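Local coordinates for protein LYND (Lyngbya aestuarii, PDB 4V1T) that probably catalyses the ATP-dependent cyclodehydration of cysteine side chains in a precursor peptide to thiazolines, as a YcaO-family heterocyclase of cyanobactin biosynthesis, at residues 120-124 with 125-129; 505-508 with 509-513; 74-78 with 79-83; 284-288 with 289-293. One frame throughout, in Å; residues are numbered along the deposited sequence.

Along the chain the order is contact 3, contact 1, contact 4, contact 2. Contact 3 closes helix 65-78 in the winged helix-turn-helix region. Contacts 1 and 4 belong to the part of the chain built on the seven-stranded mixed sheet: one starts helix 124-135 behind strand 114-118, the other leads into strand 289-294, and their centres are about 22 Å apart. Contact 2 ends strand 503-508 in the YcaO region, about 65 Å from contact 3 between centres and across the chain's centre. No two contacts touch. The four are local turns and caps, placed where helices or strands begin and end in regions that probably divide peptide recognition from ATP-dependent chemistry.

Contact 1 (120-124 with 125-129); sequences GNISE and VTVAA
Ser123 and Thr126 meet at the N-cap of helix 124-135, where the serine hydroxyl closes the first turn. Ser123 OG accepts two hydrogens from the same threonine: one from the backbone, Thr126 N at 3.2 Å with an N-H...O angle of 141°, and one from the side chain, Thr126 OG1 at only 2.6 Å. The serine torsion makes this possible, since chi1 of 62° sets OG between its own N and carbonyl carbon, within bonding distance of Thr126 N. The return bond of a full capping box is absent: Thr126 OG1, which donates to the serine hydroxyl, lies 4.3 Å from Ser123 N. The main-chain acceptors are met by the following turn. Glu124 O takes Ala128 N at 3.1 Å, the donor standing well above the carbonyl plane, while Ser123 O gets a weak bond from Val127 N at 3.4 Å.

Apolar groups flank the cap. Ile122, just before the N-cap, and Val127 form a hydrophobic staple, loosely joined by Ile122 CG2 and Val127 CG2 at 4.4 Å. The same Ile122 methyl lies nearer to Thr126, the two side chains crossing at about a right angle. Leu157 of strand 154-157 packs on both Ile122 and Val127, and Leu253 of helix 250-275 on Thr126. The cap thus starts the helix of a beta-alpha-beta crossover from strand 114-118 to the parallel strand 141-142. Val127 CG2 comes within 3.3 Å of Ser123 O, lying against the weakly bonded carbonyl.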
loop_
_atom_site.group_PDB
_atom_site.type_symbol
_atom_site.label_atom_id
_atom_site.label_comp_id
_atom_site.label_asym_id
_atom_site.label_seq_id
_atom_site.Cartn_x
_atom_site.Cartn_y
_atom_site.Cartn_z
ATOM N N GLY B 120 -23.120 -5.837 28.106
ATOM C CA GLY B 120 -22.626 -4.590 28.661
ATOM C C GLY B 120 -23.779 -3.618 28.817
ATOM O O GLY B 120 -24.875 -4.019 29.184
ATOM N N ASN B 121 -23.548 -2.349 28.497
ATOM C CA ASN B 121 -24.523 -1.295 28.778
ATOM C C ASN B 121 -25.327 -0.848 27.560
ATOM O O ASN B 121 -25.817 0.273 27.516
ATOM C CB ASN B 121 -23.819 -0.092 29.429
ATOM C CG ASN B 121 -22.669 0.436 28.593
ATOM O OD1 ASN B 121 -22.716 0.417 27.366
ATOM N ND2 ASN B 121 -21.626 0.906 29.259
ATOM N N ILE B 122 -25.472 -1.723 26.570
ATOM C CA ILE B 122 -26.266 -1.395 25.391
ATOM C C ILE B 122 -27.739 -1.276 25.772
ATOM O O ILE B 122 -28.316 -2.183 26.362
ATOM C CB ILE B 122 -26.096 -2.445 24.258
ATOM C CG1 ILE B 122 -24.631 -2.542 23.820
ATOM C CG2 ILE B 122 -26.963 -2.100 23.047
ATOM C CD1 ILE B 122 -24.034 -1.253 23.279
ATOM N N SER B 123 -28.341 -0.145 25.430
ATOM C CA SER B 123 -29.726 0.137 25.792
ATOM C C SER B 123 -30.702 -0.774 25.050
ATOM O O SER B 123 -30.336 -1.462 24.100
ATOM C CB SER B 123 -30.061 1.606 25.513
ATOM O OG SER B 123 -29.922 1.899 24.135
ATOM N N GLU B 124 -31.950 -0.771 25.497
ATOM C CA GLU B 124 -32.986 -1.599 24.895
ATOM C C GLU B 124 -33.675 -0.879 23.748
ATOM O O GLU B 124 -34.365 -1.501 22.945
ATOM C CB GLU B 124 -34.011 -2.027 25.937
ATOM C CG GLU B 124 -33.404 -2.821 27.087
ATOM C CD GLU B 124 -32.854 -1.949 28.211
ATOM O OE1 GLU B 124 -33.008 -0.706 28.173
ATOM O OE2 GLU B 124 -32.262 -2.512 29.153
ATOM N N VAL B 125 -33.483 0.432 23.671
ATOM C CA VAL B 125 -33.970 1.203 22.535
ATOM C C VAL B 125 -32.974 1.076 21.390
ATOM O O VAL B 125 -33.352 1.148 20.223
ATOM C CB VAL B 125 -34.219 2.694 22.877
ATOM C CG1 VAL B 125 -35.437 2.836 23.783
ATOM C CG2 VAL B 125 -32.993 3.336 23.515
ATOM N N THR B 126 -31.704 0.873 21.731
ATOM C CA THR B 126 -30.676 0.608 20.741
ATOM C C THR B 126 -30.943 -0.734 20.072
ATOM O O THR B 126 -30.805 -0.873 18.859
ATOM C CB THR B 126 -29.268 0.613 21.366
ATOM O OG1 THR B 126 -28.916 1.948 21.735
ATOM C CG2 THR B 126 -28.213 0.079 20.375
ATOM N N VAL B 127 -31.321 -1.722 20.873
ATOM C CA VAL B 127 -31.690 -3.032 20.363
ATOM C C VAL B 127 -32.934 -2.911 19.485
ATOM O O VAL B 127 -33.060 -3.575 18.455
ATOM C CB VAL B 127 -31.947 -4.035 21.507
ATOM C CG1 VAL B 127 -32.465 -5.358 20.960
ATOM C CG2 VAL B 127 -30.673 -4.262 22.308
ATOM N N ALA B 128 -33.846 -2.050 19.900
ATOM C CA ALA B 128 -35.094 -1.837 19.175
ATOM C C ALA B 128 -34.852 -1.128 17.841
ATOM O O ALA B 128 -35.530 -1.403 16.861
ATOM C CB ALA B 128 -36.065 -1.036 20.030
ATOM N N ALA B 129 -33.877 -0.229 17.809
ATOM C CA ALA B 129 -33.543 0.501 16.590
ATOM C C ALA B 129 -32.980 -0.433 15.523
ATOM O O ALA B 129 -33.351 -0.337 14.348
ATOM C CB ALA B 129 -32.549 1.614 16.885
#

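Contact 2 (505-508 with 509-513); sequences KYLP and TALCY
The first torsion of Cys512, chi1 -62° with SG anti to the carbonyl carbon, places the sulfur 3.9 Å from Leu507 CB, across the turn by which strand 503-508 passes into the short helix 509-512 of the YcaO region. In Leu507 a chi1 of -81° sends CG and its methyls toward Leu511. The turn itself is held by the backbone. Pro508 O accepts from Leu511 N at 3.0 Å with an N-H...O angle of 154°, although the donor sits above the carbonyl plane and not on a lone pair. One residue on, Thr509 O takes Cys512 N at 3.1 Å, so two successive bonds of three-residue span wind the chain tightly.

Pro508 and Leu511 lie side by side and point the same way, with ring atom Pro508 CG 4.0 Å from methyl Leu511 CD1. The methyl Leu507 CD2 completes this apolar patch, 4.2 Å from the same Leu511 CD1. Cys456 packs on both leucines and Trp493 on the proline, so the turn is buried between helix 454-457 and strand 491-498. The Thr509 hydroxyl turns to that strand, hydrogen-bonded to Thr494 OG1. Leu511 CB rests 3.5 Å from Pro508 O, beside the N-H that binds this oxygen.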
loop_
_atom_site.group_PDB
_atom_site.type_symbol
_atom_site.label_atom_id
_atom_site.label_comp_id
_atom_site.label_asym_id
_atom_site.label_seq_id
_atom_site.Cartn_x
_atom_site.Cartn_y
_atom_site.Cartn_z
ATOM N N LYS B 505 18.295 -30.912 24.577
ATOM C CA LYS B 505 18.813 -30.457 25.857
ATOM C C LYS B 505 17.715 -29.670 26.562
ATOM O O LYS B 505 16.584 -29.609 26.070
ATOM C CB LYS B 505 20.063 -29.609 25.667
ATOM C CG LYS B 505 21.223 -30.319 24.973
ATOM C CD LYS B 505 21.702 -31.533 25.748
ATOM C CE LYS B 505 23.036 -32.044 25.219
ATOM N NZ LYS B 505 24.188 -31.454 25.950
ATOM N N TYR B 506 18.038 -29.083 27.713
ATOM C CA TYR B 506 17.057 -28.340 28.495
ATOM C C TYR B 506 17.628 -27.060 29.093
ATOM O O TYR B 506 18.689 -27.071 29.728
ATOM C CB TYR B 506 16.507 -29.209 29.624
ATOM C CG TYR B 506 15.625 -30.327 29.152
ATOM C CD1 TYR B 506 14.276 -30.113 28.892
ATOM C CD2 TYR B 506 16.136 -31.600 28.964
ATOM C CE1 TYR B 506 13.460 -31.141 28.455
ATOM C CE2 TYR B 506 15.332 -32.637 28.529
ATOM C CZ TYR B 506 13.997 -32.406 28.272
ATOM O OH TYR B 506 13.210 -33.448 27.839
ATOM N N LEU B 507 16.906 -25.964 28.878
ATOM C CA LEU B 507 17.180 -24.698 29.539
ATOM C C LEU B 507 15.970 -24.313 30.372
ATOM O O LEU B 507 14.850 -24.725 30.061
ATOM C CB LEU B 507 17.474 -23.588 28.524
ATOM C CG LEU B 507 18.891 -23.533 27.958
ATOM C CD1 LEU B 507 19.003 -24.450 26.769
ATOM C CD2 LEU B 507 19.258 -22.120 27.552
ATOM N N PRO B 508 16.183 -23.495 31.426
ATOM C CA PRO B 508 15.009 -22.984 32.141
ATOM C C PRO B 508 14.091 -22.193 31.198
ATOM O O PRO B 508 14.571 -21.441 30.360
ATOM C CB PRO B 508 15.608 -22.104 33.250
ATOM C CG PRO B 508 17.041 -21.900 32.887
ATOM C CD PRO B 508 17.448 -23.057 32.039
ATOM N N THR B 509 12.786 -22.391 31.335
ATOM C CA THR B 509 11.801 -21.719 30.504
ATOM C C THR B 509 11.966 -20.208 30.594
ATOM O O THR B 509 11.681 -19.484 29.637
ATOM C CB THR B 509 10.369 -22.129 30.915
ATOM O OG1 THR B 509 10.250 -23.560 30.887
ATOM C CG2 THR B 509 9.344 -21.547 29.974
ATOM N N ALA B 510 12.452 -19.736 31.738
ATOM C CA ALA B 510 12.619 -18.304 31.976
ATOM C C ALA B 510 13.621 -17.666 31.015
ATOM O O ALA B 510 13.582 -16.456 30.784
ATOM C CB ALA B 510 13.039 -18.063 33.417
ATOM N N LEU B 511 14.528 -18.477 30.475
ATOM C CA LEU B 511 15.520 -17.991 29.514
ATOM C C LEU B 511 15.032 -18.049 28.064
ATOM O O LEU B 511 15.534 -17.321 27.212
ATOM C CB LEU B 511 16.813 -18.801 29.630
ATOM C CG LEU B 511 17.837 -18.338 30.672
ATOM C CD1 LEU B 511 19.019 -19.281 30.656
ATOM C CD2 LEU B 511 18.306 -16.916 30.405
ATOM N N CYS B 512 14.060 -18.915 27.802
ATOM C CA CYS B 512 13.642 -19.234 26.440
ATOM C C CYS B 512 12.551 -18.314 25.893
ATOM O O CYS B 512 12.375 -18.230 24.687
ATOM C CB CYS B 512 13.153 -20.682 26.387
ATOM S SG CYS B 512 14.421 -21.902 26.807
ATOM N N TYR B 513 11.824 -17.638 26.774
ATOM C CA TYR B 513 10.720 -16.778 26.363
ATOM C C TYR B 513 10.688 -15.490 27.170
ATOM O O TYR B 513 11.175 -15.441 28.300
ATOM C CB TYR B 513 9.398 -17.517 26.521
ATOM C CG TYR B 513 9.367 -18.837 25.791
ATOM C CD1 TYR B 513 9.088 -18.892 24.425
ATOM C CD2 TYR B 513 9.629 -20.030 26.461
ATOM C CE1 TYR B 513 9.063 -20.097 23.750
ATOM C CE2 TYR B 513 9.601 -21.239 25.796
ATOM C CZ TYR B 513 9.322 -21.265 24.441
ATOM O OH TYR B 513 9.297 -22.456 23.770
#

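Contact 3 (74-78 with 79-83); sequences RLAEK and GYLTE
Leu75 O receives two backbone donors at the end of helix 65-78: Tyr80 N at 2.9 Å, with an N-H...O angle of 154°, and Leu81 N in a weak bond at 3.4 Å. Inside this loop Gly79 N reaches Ala76 O at 3.0 Å, its donor standing above the carbonyl plane. Gly79 makes the reversal with a positive phi of 88°; a CB there would collide with Lys78 O.

The side chains close over the turned backbone. Leu75 CB meets Leu81 CB at 3.8 Å, and Leu75 CD2 reaches Tyr80 CB at 4.1 Å as the two side chains cross at about a right angle. With CG anti to the carbonyl carbon, chi1 -66°, the tyrosine ring folds back toward the helix end. Its CE2 touches Lys78 CB at 3.6 Å, and Lys78 O sits above one face, shifted toward the rim.

Further out, His32 stacks edge-to-face with the Tyr80 ring, and Leu46 packs on both Leu75 and Leu81. Cutting Tyr80 back to an alanine is likely to deprive the His32 ring of its edge-to-face partner and bare Lys78 CB. Arg74, one turn before Lys78, reaches outside the fold, its NE salt-bridged to an acidic side chain on the chain of another protein; acidic side chains of that chain also pack on Lys78 and Tyr80. Beyond Tyr80 the chain enters edge strand 81-83, paired through Thr82 with Gln8. This is a Schellman motif, here joining the last helix of the winged helix-turn-helix region to its small antiparallel sheet.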
loop_
_atom_site.group_PDB
_atom_site.type_symbol
_atom_site.label_atom_id
_atom_site.label_comp_id
_atom_site.label_asym_id
_atom_site.label_seq_id
_atom_site.Cartn_x
_atom_site.Cartn_y
_atom_site.Cartn_z
ATOM N N ARG B 74 -29.397 -18.537 -23.822
ATOM C CA ARG B 74 -28.096 -17.942 -23.884
ATOM C C ARG B 74 -27.916 -16.918 -22.780
ATOM O O ARG B 74 -26.892 -16.887 -22.130
ATOM C CB ARG B 74 -27.907 -17.261 -25.224
ATOM C CG ARG B 74 -26.728 -17.764 -26.002
ATOM C CD ARG B 74 -26.610 -17.023 -27.304
ATOM N NE ARG B 74 -25.301 -16.446 -27.401
ATOM C CZ ARG B 74 -24.227 -17.128 -27.718
ATOM N NH1 ARG B 74 -24.314 -18.412 -27.973
ATOM N NH2 ARG B 74 -23.067 -16.520 -27.780
ATOM N N LEU B 75 -28.917 -16.071 -22.598
ATOM C CA LEU B 75 -28.859 -15.033 -21.576
ATOM C C LEU B 75 -28.792 -15.664 -20.203
ATOM O O LEU B 75 -28.043 -15.242 -19.357
ATOM C CB LEU B 75 -30.059 -14.114 -21.668
ATOM C CG LEU B 75 -30.077 -13.214 -22.892
ATOM C CD1 LEU B 75 -31.414 -12.561 -23.046
ATOM C CD2 LEU B 75 -28.995 -12.169 -22.804
ATOM N N ALA B 76 -29.567 -16.711 -20.018
ATOM C CA ALA B 76 -29.611 -17.425 -18.752
ATOM C C ALA B 76 -28.256 -18.044 -18.443
ATOM O O ALA B 76 -27.740 -17.896 -17.346
ATOM C CB ALA B 76 -30.687 -18.494 -18.791
ATOM N N GLU B 77 -27.676 -18.720 -19.429
ATOM C CA GLU B 77 -26.418 -19.433 -19.231
ATOM C C GLU B 77 -25.246 -18.490 -18.981
ATOM O O GLU B 77 -24.289 -18.861 -18.306
ATOM C CB GLU B 77 -26.113 -20.317 -20.436
ATOM C CG GLU B 77 -26.992 -21.560 -20.520
ATOM C CD GLU B 77 -26.765 -22.355 -21.797
ATOM O OE1 GLU B 77 -25.985 -21.898 -22.664
ATOM O OE2 GLU B 77 -27.368 -23.442 -21.938
ATOM N N LYS B 78 -25.317 -17.281 -19.528
ATOM C CA LYS B 78 -24.268 -16.279 -19.314
ATOM C C LYS B 78 -24.549 -15.436 -18.063
ATOM O O LYS B 78 -23.739 -14.597 -17.673
ATOM C CB LYS B 78 -24.118 -15.374 -20.545
ATOM C CG LYS B 78 -23.094 -15.868 -21.572
ATOM C CD LYS B 78 -23.543 -17.147 -22.273
ATOM C CE LYS B 78 -22.416 -17.770 -23.090
ATOM N NZ LYS B 78 -22.790 -19.099 -23.659
ATOM N N GLY B 79 -25.704 -15.657 -17.444
ATOM C CA GLY B 79 -26.012 -15.052 -16.155
ATOM C C GLY B 79 -26.662 -13.685 -16.215
ATOM O O GLY B 79 -26.636 -12.957 -15.240
ATOM N N TYR B 80 -27.241 -13.336 -17.358
ATOM C CA TYR B 80 -27.895 -12.042 -17.538
ATOM C C TYR B 80 -29.379 -12.114 -17.221
ATOM O O TYR B 80 -29.976 -11.130 -16.804
ATOM C CB TYR B 80 -27.720 -11.552 -18.976
ATOM C CG TYR B 80 -26.293 -11.244 -19.340
ATOM C CD1 TYR B 80 -25.648 -10.136 -18.814
ATOM C CD2 TYR B 80 -25.586 -12.053 -20.218
ATOM C CE1 TYR B 80 -24.342 -9.846 -19.142
ATOM C CE2 TYR B 80 -24.274 -11.761 -20.557
ATOM C CZ TYR B 80 -23.662 -10.647 -20.017
ATOM O OH TYR B 80 -22.360 -10.341 -20.340
ATOM N N LEU B 81 -29.975 -13.277 -17.443
ATOM C CA LEU B 81 -31.410 -13.447 -17.266
ATOM C C LEU B 81 -31.690 -14.050 -15.904
ATOM O O LEU B 81 -30.890 -14.832 -15.391
ATOM C CB LEU B 81 -31.994 -14.340 -18.366
ATOM C CG LEU B 81 -33.520 -14.444 -18.425
ATOM C CD1 LEU B 81 -34.126 -13.136 -18.904
ATOM C CD2 LEU B 81 -33.937 -15.592 -19.335
ATOM N N THR B 82 -32.827 -13.681 -15.321
ATOM C CA THR B 82 -33.256 -14.277 -14.064
ATOM C C THR B 82 -34.763 -14.197 -13.899
ATOM O O THR B 82 -35.440 -13.416 -14.562
ATOM C CB THR B 82 -32.563 -13.606 -12.848
ATOM O OG1 THR B 82 -32.914 -14.297 -11.643
ATOM C CG2 THR B 82 -32.959 -12.128 -12.717
ATOM N N GLU B 83 -35.271 -15.023 -13.003
ATOM C CA GLU B 83 -36.656 -14.951 -12.577
ATOM C C GLU B 83 -36.832 -13.705 -11.714
ATOM O O GLU B 83 -35.961 -13.380 -10.900
ATOM C CB GLU B 83 -37.009 -16.207 -11.781
ATOM C CG GLU B 83 -38.449 -16.659 -11.883
ATOM C CD GLU B 83 -38.775 -17.738 -10.866
ATOM O OE1 GLU B 83 -37.827 -18.353 -10.322
ATOM O OE2 GLU B 83 -39.975 -17.956 -10.598
#

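Contact 4 (284-288 with 289-293)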
loop_
_atom_site.group_PDB
_atom_site.type_symbol
_atom_site.label_atom_id
_atom_site.label_comp_id
_atom_site.label_asym_id
_atom_site.label_seq_id
_atom_site.Cartn_x
_atom_site.Cartn_y
_atom_site.Cartn_z
ATOM N N PRO B 284 -17.775 -10.664 -0.435
ATOM C CA PRO B 284 -17.278 -10.697 0.944
ATOM C C PRO B 284 -18.352 -10.431 1.991
ATOM O O PRO B 284 -19.262 -9.641 1.766
ATOM C CB PRO B 284 -16.212 -9.593 0.956
ATOM C CG PRO B 284 -16.627 -8.662 -0.116
ATOM C CD PRO B 284 -17.253 -9.507 -1.185
ATOM N N THR B 285 -18.232 -11.112 3.127
ATOM C CA THR B 285 -19.069 -10.868 4.287
ATOM C C THR B 285 -18.149 -10.750 5.509
ATOM O O THR B 285 -16.934 -10.835 5.381
ATOM C CB THR B 285 -20.113 -11.980 4.475
ATOM O OG1 THR B 285 -19.496 -13.253 4.287
ATOM C CG2 THR B 285 -21.225 -11.837 3.470
ATOM N N LEU B 286 -18.723 -10.557 6.687
ATOM C CA LEU B 286 -17.926 -10.268 7.884
ATOM C C LEU B 286 -17.350 -11.509 8.573
ATOM O O LEU B 286 -16.824 -11.417 9.678
ATOM C CB LEU B 286 -18.777 -9.488 8.874
ATOM C CG LEU B 286 -19.261 -8.118 8.401
ATOM C CD1 LEU B 286 -20.206 -7.525 9.433
ATOM C CD2 LEU B 286 -18.091 -7.188 8.163
ATOM N N ASP B 287 -17.453 -12.671 7.936
ATOM C CA ASP B 287 -16.901 -13.896 8.521
ATOM C C ASP B 287 -15.380 -13.805 8.619
ATOM O O ASP B 287 -14.690 -13.650 7.617
ATOM C CB ASP B 287 -17.314 -15.132 7.719
ATOM C CG ASP B 287 -16.990 -15.005 6.231
ATOM O OD1 ASP B 287 -17.184 -13.910 5.661
ATOM O OD2 ASP B 287 -16.529 -15.996 5.642
ATOM N N GLY B 288 -14.868 -13.894 9.841
ATOM C CA GLY B 288 -13.427 -13.804 10.086
ATOM C C GLY B 288 -12.828 -12.432 9.822
ATOM O O GLY B 288 -11.629 -12.306 9.567
ATOM N N LYS B 289 -13.669 -11.402 9.882
ATOM C CA LYS B 289 -13.263 -10.034 9.566
ATOM C C LYS B 289 -13.882 -9.065 10.547
ATOM O O LYS B 289 -15.044 -9.203 10.903
ATOM C CB LYS B 289 -13.718 -9.637 8.160
ATOM C CG LYS B 289 -12.610 -9.495 7.138
ATOM C CD LYS B 289 -13.046 -8.616 5.971
ATOM C CE LYS B 289 -14.186 -9.236 5.168
ATOM N NZ LYS B 289 -14.918 -8.216 4.358
ATOM N N ILE B 290 -13.108 -8.067 10.957
ATOM C CA ILE B 290 -13.654 -6.950 11.718
ATOM C C ILE B 290 -13.458 -5.662 10.926
ATOM O O ILE B 290 -12.389 -5.402 10.377
ATOM C CB ILE B 290 -12.998 -6.820 13.089
ATOM C CG1 ILE B 290 -13.254 -8.090 13.902
ATOM C CG2 ILE B 290 -13.560 -5.608 13.829
ATOM C CD1 ILE B 290 -12.478 -8.158 15.194
ATOM N N ILE B 291 -14.505 -4.854 10.882
ATOM C CA ILE B 291 -14.453 -3.546 10.248
ATOM C C ILE B 291 -14.517 -2.473 11.315
ATOM O O ILE B 291 -15.413 -2.491 12.151
ATOM C CB ILE B 291 -15.642 -3.334 9.299
ATOM C CG1 ILE B 291 -15.635 -4.405 8.215
ATOM C CG2 ILE B 291 -15.632 -1.921 8.713
ATOM C CD1 ILE B 291 -14.486 -4.306 7.236
ATOM N N THR B 292 -13.571 -1.547 11.274
ATOM C CA THR B 292 -13.601 -0.390 12.159
ATOM C C THR B 292 -13.841 0.850 11.317
ATOM O O THR B 292 -13.129 1.096 10.348
ATOM C CB THR B 292 -12.305 -0.225 12.983
ATOM O OG1 THR B 292 -11.174 -0.139 12.105
ATOM C CG2 THR B 292 -12.127 -1.400 13.917
ATOM N N LEU B 293 -14.869 1.609 11.682
ATOM C CA LEU B 293 -15.163 2.883 11.054
ATOM C C LEU B 293 -15.022 3.991 12.090
ATOM O O LEU B 293 -15.900 4.191 12.931
ATOM C CB LEU B 293 -16.569 2.890 10.459
ATOM C CG LEU B 293 -17.064 4.220 9.879
ATOM C CD1 LEU B 293 -16.193 4.671 8.724
ATOM C CD2 LEU B 293 -18.519 4.113 9.443
#
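Thr285 meets Lys289 through its carbonyl, while its hydroxyl is held twice: Thr285 OG1 donates to Asp287 OD1 at 2.8 Å, arriving from above the carboxylate plane, and is also hydrogen-bonded to Lys270 NZ of helix 250-275. The pair lies at the start of a tight turn, closed by Lys289 N on Leu286 O at 3.2 Å with an N-H...O angle of 149°. Gly288 takes the third position of that turn, with a phi of 68°.

The lysine chain bends at its third torsion, chi3 -65°, and curls back alongside the preceding residues instead of extending from the strand. Its CE comes 3.2 Å from Thr285 O, and its NZ lies 3.9 Å from Pro284 CB. The amine is not hydrogen-bonded to that carbonyl, so the contact is made mainly by the aliphatic part of the chain. With a serine at Lys289, the aliphatic chain over Thr285 O is gone, which would probably leave that carbonyl and Pro284 CB uncovered.

Further along the strand, Leu286 CD2 touches Ile291 CG1 at 3.7 Å, the two side chains crossing at about a right angle. Leu298 of the second subunit packs on Leu286, Lys289 and Ile291, which places this patch at the dimer interface, while Leu192 and Val195 of strand 189-196 touch Leu286 from within the chain. The turn lies in the same part of the chain as the zinc site of Cys203, Cys206, Cys311 and Cys314. Residues 286-289 form a type II beta turn that delivers the chain into strand 289-294, between strands 189-196 and 299-304 of the mixed sheet.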